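Local coordinates for protein photosystem II stability/assembly factor HCF136, chloroplastic (Cyanidioschyzon merolae, PDB 5OJ3) that is probably essential for photosystem II biogenesis, acting in assembly of an early intermediate that includes D2 and cytochrome b559, at residues A[183-191]-A[201-212]; A[329-340]-A[352-363]. All coordinates share one frame; numbering follows the deposited sequence.

Interaction 1: A[183-191]-A[201-212]; sequences IGKPPVMLR and RILLSPKLPGEP
Met189 meets both Ile202 and Leu204 where a blade of the seven-bladed beta-propeller gives way to the chain that leads into the next blade. The blade is an antiparallel sheet of four strands, and residues 183-191 supply the hairpin turn and parts of its two middle strands. One backbone bond links the two segments here, from Ile202 N to Met189 O at 2.9 Å, and it is bent, 141° at the hydrogen. From there residues 203-212 swing past the hairpin to Pro212, at the start of the next blade's innermost strand.

The Met189 side chain follows this route. Its CB lies 4.0 Å from Leu204 CD1, and CG leaves anti to the backbone N and beside the carbonyl carbon (chi1 -155°), which sets SD at Ile202. SD passes Ile202 CG2 at 4.1 Å, and a bend at chi3 brings CE to 3.8 Å from Leu204 CD2. Beyond this contact, Met225 of strand 222-227, which lies in the same blade as Pro212 and touches it, also meets Met189 across the blade boundary. On the other arm of Ile202, CD1 rests against the aliphatic part of Arg191, whose guanidinium turns elsewhere to a salt bridge with Glu179.

At the hairpin turn, which contains a cis peptide bond before Pro186, the Pro187 ring crosses that of Pro212 at about a right angle. Beside it, the exposed Lys185 reaches Glu211 in a long salt bridge, NZ to OE2 at 3.4 Å.

Interaction 2: A[329-340]-A[352-363]; sequences WETIRGGGLGFT and IAFDMVDSKTGG
Phe354 is sandwiched between Glu330 and Thr340 in a propeller blade, where residues 354-356 form the outer strand against 336-340. Thr340 CG2 sits over the centre of one ring face, 3.4 Å from the centroid, in a CH-pi contact. Across the opposite face the Glu330 carboxylate is stacked, its plane only 9° from that of the ring and OE1 above the centre. With CG placed between its own backbone N and carbonyl carbon (chi1 71°), Glu330 runs extended over the ring. An alanine in place of Phe354 is likely to open a gap between the Thr340 methyl and the Glu330 carboxylate, leaving the carboxylate freer to turn.

Phe339 and Asp355 form a hydrogen-bonded antiparallel pair, with Asp355 N to Phe339 O at 2.7 Å and nearly straight at 171°. Farther along, Val357 N donates to Leu337 O at 2.9 Å, and Val357 CG2 meets the edge of the Phe339 ring.

The other end is looser. Ser359 OG bonds to Gly335 O in the G1 beta bulge formed opposite Ile332, but beyond Thr361 the exposed Gly334 and Gly363 meet through backbone alone.

Inward, strand 328-332 pairs with the innermost strand 314-319, while Trp329 and Phe339 reach strand 366-371 of the following blade.

In the fold
Interactions 1 and 2 lie in different blades of the same torus, on opposite sides of the chain's centre, about 34 Å apart between centres and about 16 Å between nearest atoms. Each joins the two middle strands of its blade to the outer strand and the chain beyond it. Interaction 1 is partly buried and crosses mainly through aliphatic and proline packing, with a single backbone bond and a charged pair at its exposed end. Interaction 2 is more buried: several backbone bonds and a sandwiched aromatic ring hold the outer edge. Residues 201-212 continue into the following blade, whereas 352-363 stop just short of it.

Interaction 1: A[183-191]-A[201-212]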
loop_
_atom_site.group_PDB
_atom_site.type_symbol
_atom_site.label_atom_id
_atom_site.label_comp_id
_atom_site.label_asym_id
_atom_site.label_seq_id
_atom_site.Cartn_x
_atom_site.Cartn_y
_atom_site.Cartn_z
ATOM N N ILE A 183 -9.492 9.241 0.217
ATOM C CA ILE A 183 -8.989 10.124 -0.827
ATOM C C ILE A 183 -9.224 9.464 -2.179
ATOM O O ILE A 183 -9.415 8.250 -2.282
ATOM C CB ILE A 183 -7.494 10.485 -0.657
ATOM C CG1 ILE A 183 -6.593 9.307 -1.031
ATOM C CG2 ILE A 183 -7.206 10.959 0.759
ATOM C CD1 ILE A 183 -5.151 9.501 -0.620
ATOM N N GLY A 184 -9.210 10.288 -3.227
ATOM C CA GLY A 184 -9.498 9.811 -4.562
ATOM C C GLY A 184 -8.780 10.616 -5.625
ATOM O O GLY A 184 -8.050 11.564 -5.330
ATOM N N LYS A 185 -8.999 10.222 -6.882
ATOM C CA LYS A 185 -8.434 10.890 -8.045
ATOM C C LYS A 185 -9.541 11.279 -9.015
ATOM O O LYS A 185 -10.431 10.464 -9.293
ATOM C CB LYS A 185 -7.415 9.993 -8.765
ATOM C CG LYS A 185 -7.254 10.305 -10.249
ATOM C CD LYS A 185 -6.116 9.516 -10.876
ATOM C CE LYS A 185 -4.768 9.949 -10.321
ATOM N NZ LYS A 185 -3.665 9.176 -10.954
ATOM N N PRO A 186 -9.531 12.520 -9.546
ATOM C CA PRO A 186 -8.739 13.718 -9.237
ATOM C C PRO A 186 -8.743 14.098 -7.753
ATOM O O PRO A 186 -9.578 13.572 -7.019
ATOM C CB PRO A 186 -9.430 14.792 -10.079
ATOM C CG PRO A 186 -9.826 14.058 -11.296
ATOM C CD PRO A 186 -10.239 12.676 -10.830
ATOM N N PRO A 187 -7.828 14.995 -7.322
ATOM C CA PRO A 187 -7.663 15.243 -5.881
ATOM C C PRO A 187 -8.968 15.511 -5.147
ATOM O O PRO A 187 -9.599 16.556 -5.327
ATOM C CB PRO A 187 -6.747 16.472 -5.845
ATOM C CG PRO A 187 -5.945 16.371 -7.090
ATOM C CD PRO A 187 -6.833 15.734 -8.124
ATOM N N VAL A 188 -9.361 14.563 -4.300
ATOM C CA VAL A 188 -10.597 14.631 -3.526
ATOM C C VAL A 188 -10.334 13.980 -2.178
ATOM O O VAL A 188 -9.691 12.930 -2.103
ATOM C CB VAL A 188 -11.775 13.938 -4.255
ATOM C CG1 VAL A 188 -12.996 13.861 -3.355
ATOM C CG2 VAL A 188 -12.133 14.666 -5.541
ATOM N N MET A 189 -10.811 14.608 -1.106
ATOM C CA MET A 189 -10.701 14.021 0.221
ATOM C C MET A 189 -12.017 14.155 0.967
ATOM O O MET A 189 -12.738 15.145 0.809
ATOM C CB MET A 189 -9.579 14.663 1.041
ATOM C CG MET A 189 -9.031 13.749 2.126
ATOM S SD MET A 189 -7.965 14.612 3.292
ATOM C CE MET A 189 -6.455 14.723 2.340
ATOM N N LEU A 190 -12.320 13.144 1.777
ATOM C CA LEU A 190 -13.500 13.132 2.624
ATOM C C LEU A 190 -13.158 12.425 3.924
ATOM O O LEU A 190 -12.291 11.547 3.960
ATOM C CB LEU A 190 -14.688 12.423 1.959
ATOM C CG LEU A 190 -15.186 12.919 0.603
ATOM C CD1 LEU A 190 -14.501 12.157 -0.515
ATOM C CD2 LEU A 190 -16.696 12.779 0.503
ATOM N N ARG A 191 -13.843 12.817 4.994
ATOM C CA ARG A 191 -13.756 12.081 6.241
ATOM C C ARG A 191 -15.123 12.041 6.896
ATOM O O ARG A 191 -15.997 12.872 6.630
ATOM C CB ARG A 191 -12.733 12.681 7.219
ATOM C CG ARG A 191 -13.123 14.016 7.830
ATOM C CD ARG A 191 -12.061 14.481 8.817
ATOM N NE ARG A 191 -12.462 14.302 10.211
ATOM C CZ ARG A 191 -12.863 15.296 10.997
ATOM N NH1 ARG A 191 -12.909 16.532 10.526
ATOM N NH2 ARG A 191 -13.214 15.055 12.254
ATOM N N ARG A 201 -16.726 16.846 2.647
ATOM C CA ARG A 201 -15.678 17.145 1.683
ATOM C C ARG A 201 -14.590 17.985 2.344
ATOM O O ARG A 201 -14.846 18.763 3.265
ATOM C CB ARG A 201 -16.257 17.877 0.477
ATOM C CG ARG A 201 -17.371 18.840 0.862
ATOM C CD ARG A 201 -18.451 18.957 -0.209
ATOM N NE ARG A 201 -19.079 17.678 -0.548
ATOM C CZ ARG A 201 -19.823 16.936 0.270
ATOM N NH1 ARG A 201 -20.079 17.327 1.512
ATOM N NH2 ARG A 201 -20.331 15.792 -0.172
ATOM N N ILE A 202 -13.358 17.816 1.873
ATOM C CA ILE A 202 -12.203 18.554 2.393
ATOM C C ILE A 202 -11.455 19.140 1.204
ATOM O O ILE A 202 -10.932 18.396 0.365
ATOM C CB ILE A 202 -11.286 17.667 3.254
ATOM C CG1 ILE A 202 -11.848 17.575 4.671
ATOM C CG2 ILE A 202 -9.873 18.241 3.316
ATOM C CD1 ILE A 202 -11.628 16.237 5.340
ATOM N N LEU A 203 -11.433 20.466 1.108
ATOM C CA LEU A 203 -10.755 21.127 0.004
ATOM C C LEU A 203 -9.245 21.066 0.184
ATOM O O LEU A 203 -8.724 21.265 1.285
ATOM C CB LEU A 203 -11.197 22.587 -0.106
ATOM C CG LEU A 203 -10.547 23.332 -1.273
ATOM C CD1 LEU A 203 -11.146 22.887 -2.602
ATOM C CD2 LEU A 203 -10.653 24.832 -1.091
ATOM N N LEU A 204 -8.541 20.791 -0.909
ATOM C CA LEU A 204 -7.093 20.692 -0.899
ATOM C C LEU A 204 -6.495 21.788 -1.771
ATOM O O LEU A 204 -7.105 22.234 -2.748
ATOM C CB LEU A 204 -6.640 19.310 -1.370
ATOM C CG LEU A 204 -7.363 18.195 -0.610
ATOM C CD1 LEU A 204 -7.188 16.850 -1.290
ATOM C CD2 LEU A 204 -6.891 18.140 0.839
ATOM N N SER A 205 -5.294 22.213 -1.405
ATOM C CA SER A 205 -4.690 23.410 -1.970
ATOM C C SER A 205 -4.040 23.112 -3.321
ATOM O O SER A 205 -3.470 22.034 -3.514
ATOM C CB SER A 205 -3.651 23.979 -1.012
ATOM O OG SER A 205 -2.849 24.938 -1.665
ATOM N N PRO A 206 -4.114 24.049 -4.272
ATOM C CA PRO A 206 -3.417 23.849 -5.553
ATOM C C PRO A 206 -1.905 23.970 -5.458
ATOM O O PRO A 206 -1.213 23.504 -6.372
ATOM C CB PRO A 206 -4.008 24.941 -6.455
ATOM C CG PRO A 206 -4.511 25.982 -5.514
ATOM C CD PRO A 206 -4.966 25.250 -4.284
ATOM N N LYS A 207 -1.366 24.580 -4.403
ATOM C CA LYS A 207 0.080 24.590 -4.210
ATOM C C LYS A 207 0.575 23.367 -3.450
ATOM O O LYS A 207 1.787 23.223 -3.263
ATOM C CB LYS A 207 0.536 25.872 -3.498
ATOM C CG LYS A 207 -0.220 26.236 -2.238
ATOM C CD LYS A 207 0.358 27.487 -1.588
ATOM C CE LYS A 207 0.179 28.710 -2.474
ATOM N NZ LYS A 207 0.711 29.942 -1.828
ATOM N N LEU A 208 -0.321 22.495 -3.007
ATOM C CA LEU A 208 0.097 21.182 -2.532
ATOM C C LEU A 208 0.587 20.372 -3.725
ATOM O O LEU A 208 -0.184 20.145 -4.667
ATOM C CB LEU A 208 -1.050 20.470 -1.824
ATOM C CG LEU A 208 -0.945 20.392 -0.298
ATOM C CD1 LEU A 208 -1.129 21.764 0.325
ATOM C CD2 LEU A 208 -1.969 19.421 0.254
ATOM N N PRO A 209 1.840 19.929 -3.734
ATOM C CA PRO A 209 2.405 19.314 -4.939
ATOM C C PRO A 209 1.881 17.907 -5.167
ATOM O O PRO A 209 1.611 17.152 -4.231
ATOM C CB PRO A 209 3.912 19.298 -4.653
ATOM C CG PRO A 209 4.105 20.201 -3.456
ATOM C CD PRO A 209 2.846 20.076 -2.674
ATOM N N GLY A 210 1.746 17.559 -6.448
ATOM C CA GLY A 210 1.169 16.279 -6.803
ATOM C C GLY A 210 -0.296 16.215 -6.400
ATOM O O GLY A 210 -0.952 17.226 -6.143
ATOM N N GLU A 211 -0.808 14.993 -6.348
ATOM C CA GLU A 211 -2.159 14.721 -5.889
ATOM C C GLU A 211 -2.120 13.708 -4.752
ATOM O O GLU A 211 -1.141 12.965 -4.610
ATOM C CB GLU A 211 -3.044 14.197 -7.032
ATOM C CG GLU A 211 -2.657 12.839 -7.578
ATOM C CD GLU A 211 -2.011 12.930 -8.945
ATOM O OE1 GLU A 211 -1.331 13.941 -9.218
ATOM O OE2 GLU A 211 -2.193 11.994 -9.752
ATOM N N PRO A 212 -3.154 13.665 -3.911
ATOM C CA PRO A 212 -3.136 12.746 -2.764
ATOM C C PRO A 212 -2.932 11.302 -3.197
ATOM O O PRO A 212 -3.571 10.815 -4.132
ATOM C CB PRO A 212 -4.513 12.955 -2.124
ATOM C CG PRO A 212 -4.886 14.338 -2.505
ATOM C CD PRO A 212 -4.333 14.549 -3.885
#

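Interaction 2: A[329-340]-A[352-363]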
loop_
_atom_site.group_PDB
_atom_site.type_symbol
_atom_site.label_atom_id
_atom_site.label_comp_id
_atom_site.label_asym_id
_atom_site.label_seq_id
_atom_site.Cartn_x
_atom_site.Cartn_y
_atom_site.Cartn_z
ATOM N N TRP A 329 10.498 -5.911 1.736
ATOM C CA TRP A 329 10.369 -6.776 0.574
ATOM C C TRP A 329 10.325 -5.915 -0.679
ATOM O O TRP A 329 9.896 -4.758 -0.646
ATOM C CB TRP A 329 9.111 -7.650 0.649
ATOM C CG TRP A 329 7.825 -6.875 0.681
ATOM C CD1 TRP A 329 7.122 -6.500 1.788
ATOM C CD2 TRP A 329 7.090 -6.379 -0.447
ATOM N NE1 TRP A 329 5.995 -5.805 1.421
ATOM C CE2 TRP A 329 5.953 -5.715 0.055
ATOM C CE3 TRP A 329 7.283 -6.431 -1.832
ATOM C CZ2 TRP A 329 5.014 -5.109 -0.778
ATOM C CZ3 TRP A 329 6.350 -5.828 -2.656
ATOM C CH2 TRP A 329 5.231 -5.176 -2.127
ATOM N N GLU A 330 10.776 -6.487 -1.790
ATOM C CA GLU A 330 10.740 -5.797 -3.068
ATOM C C GLU A 330 10.318 -6.778 -4.148
ATOM O O GLU A 330 10.536 -7.988 -4.035
ATOM C CB GLU A 330 12.094 -5.170 -3.429
ATOM C CG GLU A 330 13.176 -6.169 -3.790
ATOM C CD GLU A 330 14.502 -5.496 -4.083
ATOM O OE1 GLU A 330 14.594 -4.263 -3.902
ATOM O OE2 GLU A 330 15.453 -6.196 -4.485
ATOM N N THR A 331 9.705 -6.239 -5.194
ATOM C CA THR A 331 9.311 -7.016 -6.355
ATOM C C THR A 331 10.012 -6.459 -7.579
ATOM O O THR A 331 9.915 -5.263 -7.867
ATOM C CB THR A 331 7.799 -6.959 -6.569
ATOM O OG1 THR A 331 7.143 -7.843 -5.653
ATOM C CG2 THR A 331 7.458 -7.344 -7.998
ATOM N N ILE A 332 10.708 -7.315 -8.285
ATOM C CA ILE A 332 11.467 -6.906 -9.453
ATOM C C ILE A 332 10.614 -7.223 -10.676
ATOM O O ILE A 332 9.825 -8.179 -10.671
ATOM C CB ILE A 332 12.828 -7.631 -9.478
ATOM C CG1 ILE A 332 13.572 -7.487 -8.138
ATOM C CG2 ILE A 332 13.705 -7.065 -10.538
ATOM C CD1 ILE A 332 13.638 -6.072 -7.567
ATOM N N ARG A 333 10.756 -6.430 -11.738
ATOM C CA ARG A 333 9.973 -6.717 -12.932
ATOM C C ARG A 333 10.409 -8.037 -13.553
ATOM O O ARG A 333 11.589 -8.395 -13.541
ATOM C CB ARG A 333 10.026 -5.565 -13.937
ATOM C CG ARG A 333 9.204 -4.399 -13.429
ATOM C CD ARG A 333 8.950 -3.242 -14.366
ATOM N NE ARG A 333 10.078 -2.345 -14.563
ATOM C CZ ARG A 333 9.934 -1.052 -14.838
ATOM N NH1 ARG A 333 8.720 -0.529 -14.912
ATOM N NH2 ARG A 333 10.992 -0.278 -15.010
ATOM N N GLY A 334 9.430 -8.762 -14.088
ATOM C CA GLY A 334 9.643 -10.118 -14.549
ATOM C C GLY A 334 9.665 -11.166 -13.457
ATOM O O GLY A 334 10.153 -12.275 -13.694
ATOM N N GLY A 335 9.156 -10.853 -12.268
ATOM C CA GLY A 335 8.923 -11.857 -11.250
ATOM C C GLY A 335 9.937 -11.950 -10.131
ATOM O O GLY A 335 9.831 -12.864 -9.304
ATOM N N GLY A 336 10.913 -11.048 -10.074
ATOM C CA GLY A 336 11.882 -11.084 -8.996
ATOM C C GLY A 336 11.254 -10.833 -7.638
ATOM O O GLY A 336 10.137 -10.325 -7.511
ATOM N N LEU A 337 12.005 -11.198 -6.600
ATOM C CA LEU A 337 11.529 -11.068 -5.231
ATOM C C LEU A 337 12.719 -11.197 -4.289
ATOM O O LEU A 337 13.550 -12.092 -4.456
ATOM C CB LEU A 337 10.471 -12.136 -4.922
ATOM C CG LEU A 337 9.839 -12.199 -3.529
ATOM C CD1 LEU A 337 9.259 -10.846 -3.134
ATOM C CD2 LEU A 337 8.769 -13.280 -3.480
ATOM N N GLY A 338 12.788 -10.305 -3.305
ATOM C CA GLY A 338 13.857 -10.342 -2.324
ATOM C C GLY A 338 13.415 -9.711 -1.021
ATOM O O GLY A 338 12.468 -8.920 -0.979
ATOM N N PHE A 339 14.126 -10.065 0.048
ATOM C CA PHE A 339 13.860 -9.537 1.378
ATOM C C PHE A 339 15.177 -9.157 2.040
ATOM O O PHE A 339 16.247 -9.636 1.661
ATOM C CB PHE A 339 13.106 -10.553 2.253
ATOM C CG PHE A 339 12.048 -11.318 1.514
ATOM C CD1 PHE A 339 10.733 -10.887 1.520
ATOM C CD2 PHE A 339 12.368 -12.463 0.801
ATOM C CE1 PHE A 339 9.756 -11.584 0.832
ATOM C CE2 PHE A 339 11.397 -13.166 0.112
ATOM C CZ PHE A 339 10.090 -12.727 0.127
ATOM N N THR A 340 15.084 -8.294 3.047
ATOM C CA THR A 340 16.251 -7.807 3.766
ATOM C C THR A 340 16.323 -8.442 5.149
ATOM O O THR A 340 15.322 -8.913 5.698
ATOM C CB THR A 340 16.226 -6.279 3.891
ATOM O OG1 THR A 340 15.078 -5.877 4.648
ATOM C CG2 THR A 340 16.170 -5.635 2.513
ATOM N N ILE A 352 21.440 -1.092 1.080
ATOM C CA ILE A 352 20.652 -2.174 1.668
ATOM C C ILE A 352 20.667 -3.396 0.757
ATOM O O ILE A 352 20.280 -3.320 -0.415
ATOM C CB ILE A 352 19.215 -1.709 1.936
ATOM C CG1 ILE A 352 19.216 -0.333 2.608
ATOM C CG2 ILE A 352 18.473 -2.737 2.775
ATOM C CD1 ILE A 352 17.856 0.110 3.099
ATOM N N ALA A 353 21.110 -4.531 1.294
ATOM C CA ALA A 353 21.260 -5.760 0.520
ATOM C C ALA A 353 20.011 -6.624 0.676
ATOM O O ALA A 353 19.617 -6.956 1.799
ATOM C CB ALA A 353 22.499 -6.532 0.969
ATOM N N PHE A 354 19.389 -6.983 -0.447
ATOM C CA PHE A 354 18.253 -7.894 -0.447
ATOM C C PHE A 354 18.725 -9.303 -0.771
ATOM O O PHE A 354 19.602 -9.495 -1.617
ATOM C CB PHE A 354 17.175 -7.498 -1.465
ATOM C CG PHE A 354 16.441 -6.230 -1.131
ATOM C CD1 PHE A 354 17.108 -5.029 -0.977
ATOM C CD2 PHE A 354 15.070 -6.258 -0.930
ATOM C CE1 PHE A 354 16.419 -3.873 -0.669
ATOM C CE2 PHE A 354 14.377 -5.106 -0.616
ATOM C CZ PHE A 354 15.051 -3.914 -0.484
ATOM N N ASP A 355 18.134 -10.286 -0.100
ATOM C CA ASP A 355 18.397 -11.689 -0.391
ATOM C C ASP A 355 17.361 -12.164 -1.404
ATOM O O ASP A 355 16.172 -12.260 -1.084
ATOM C CB ASP A 355 18.347 -12.526 0.884
ATOM C CG ASP A 355 19.463 -12.183 1.852
ATOM O OD1 ASP A 355 20.485 -11.617 1.411
ATOM O OD2 ASP A 355 19.312 -12.478 3.058
ATOM N N MET A 356 17.812 -12.471 -2.617
ATOM C CA MET A 356 16.896 -12.839 -3.686
ATOM C C MET A 356 16.388 -14.262 -3.504
ATOM O O MET A 356 17.089 -15.143 -2.997
ATOM C CB MET A 356 17.563 -12.689 -5.056
ATOM C CG MET A 356 18.078 -11.293 -5.345
ATOM S SD MET A 356 16.688 -10.144 -5.456
ATOM C CE MET A 356 17.480 -8.587 -5.093
ATOM N N VAL A 357 15.147 -14.476 -3.926
ATOM C CA VAL A 357 14.456 -15.744 -3.758
ATOM C C VAL A 357 13.869 -16.150 -5.103
ATOM O O VAL A 357 13.592 -15.304 -5.958
ATOM C CB VAL A 357 13.369 -15.609 -2.657
ATOM C CG1 VAL A 357 12.325 -16.717 -2.725
ATOM C CG2 VAL A 357 14.016 -15.564 -1.280
ATOM N N ASP A 358 13.675 -17.456 -5.290
ATOM C CA ASP A 358 13.081 -17.988 -6.514
ATOM C C ASP A 358 11.573 -17.994 -6.295
ATOM O O ASP A 358 11.025 -18.909 -5.675
ATOM C CB ASP A 358 13.637 -19.376 -6.816
ATOM C CG ASP A 358 12.998 -20.022 -8.037
ATOM O OD1 ASP A 358 12.119 -19.406 -8.674
ATOM O OD2 ASP A 358 13.385 -21.166 -8.361
ATOM N N SER A 359 10.906 -16.944 -6.791
ATOM C CA SER A 359 9.456 -16.825 -6.661
ATOM C C SER A 359 8.712 -17.966 -7.343
ATOM O O SER A 359 7.602 -18.312 -6.921
ATOM C CB SER A 359 8.987 -15.481 -7.216
ATOM O OG SER A 359 9.318 -15.350 -8.588
ATOM N N LYS A 360 9.275 -18.524 -8.420
ATOM C CA LYS A 360 8.674 -19.618 -9.186
ATOM C C LYS A 360 7.420 -19.183 -9.931
ATOM O O LYS A 360 6.584 -20.015 -10.295
ATOM C CB LYS A 360 8.380 -20.832 -8.298
ATOM C CG LYS A 360 9.609 -21.667 -7.961
ATOM C CD LYS A 360 9.364 -22.478 -6.708
ATOM C CE LYS A 360 9.084 -23.939 -6.970
ATOM N NZ LYS A 360 8.172 -24.497 -5.929
ATOM N N THR A 361 7.289 -17.883 -10.169
ATOM C CA THR A 361 6.146 -17.298 -10.848
ATOM C C THR A 361 6.179 -17.457 -12.358
ATOM O O THR A 361 5.165 -17.181 -13.013
ATOM C CB THR A 361 6.081 -15.816 -10.523
ATOM O OG1 THR A 361 4.905 -15.255 -11.117
ATOM C CG2 THR A 361 7.348 -15.125 -11.010
ATOM N N GLY A 362 7.298 -17.902 -12.919
ATOM C CA GLY A 362 7.499 -17.900 -14.355
ATOM C C GLY A 362 7.933 -16.516 -14.789
ATOM O O GLY A 362 8.653 -15.842 -14.047
ATOM N N GLY A 363 7.459 -16.035 -15.931
ATOM C CA GLY A 363 7.853 -14.697 -16.322
ATOM C C GLY A 363 6.944 -13.619 -15.794
ATOM O O GLY A 363 7.225 -12.424 -15.934
#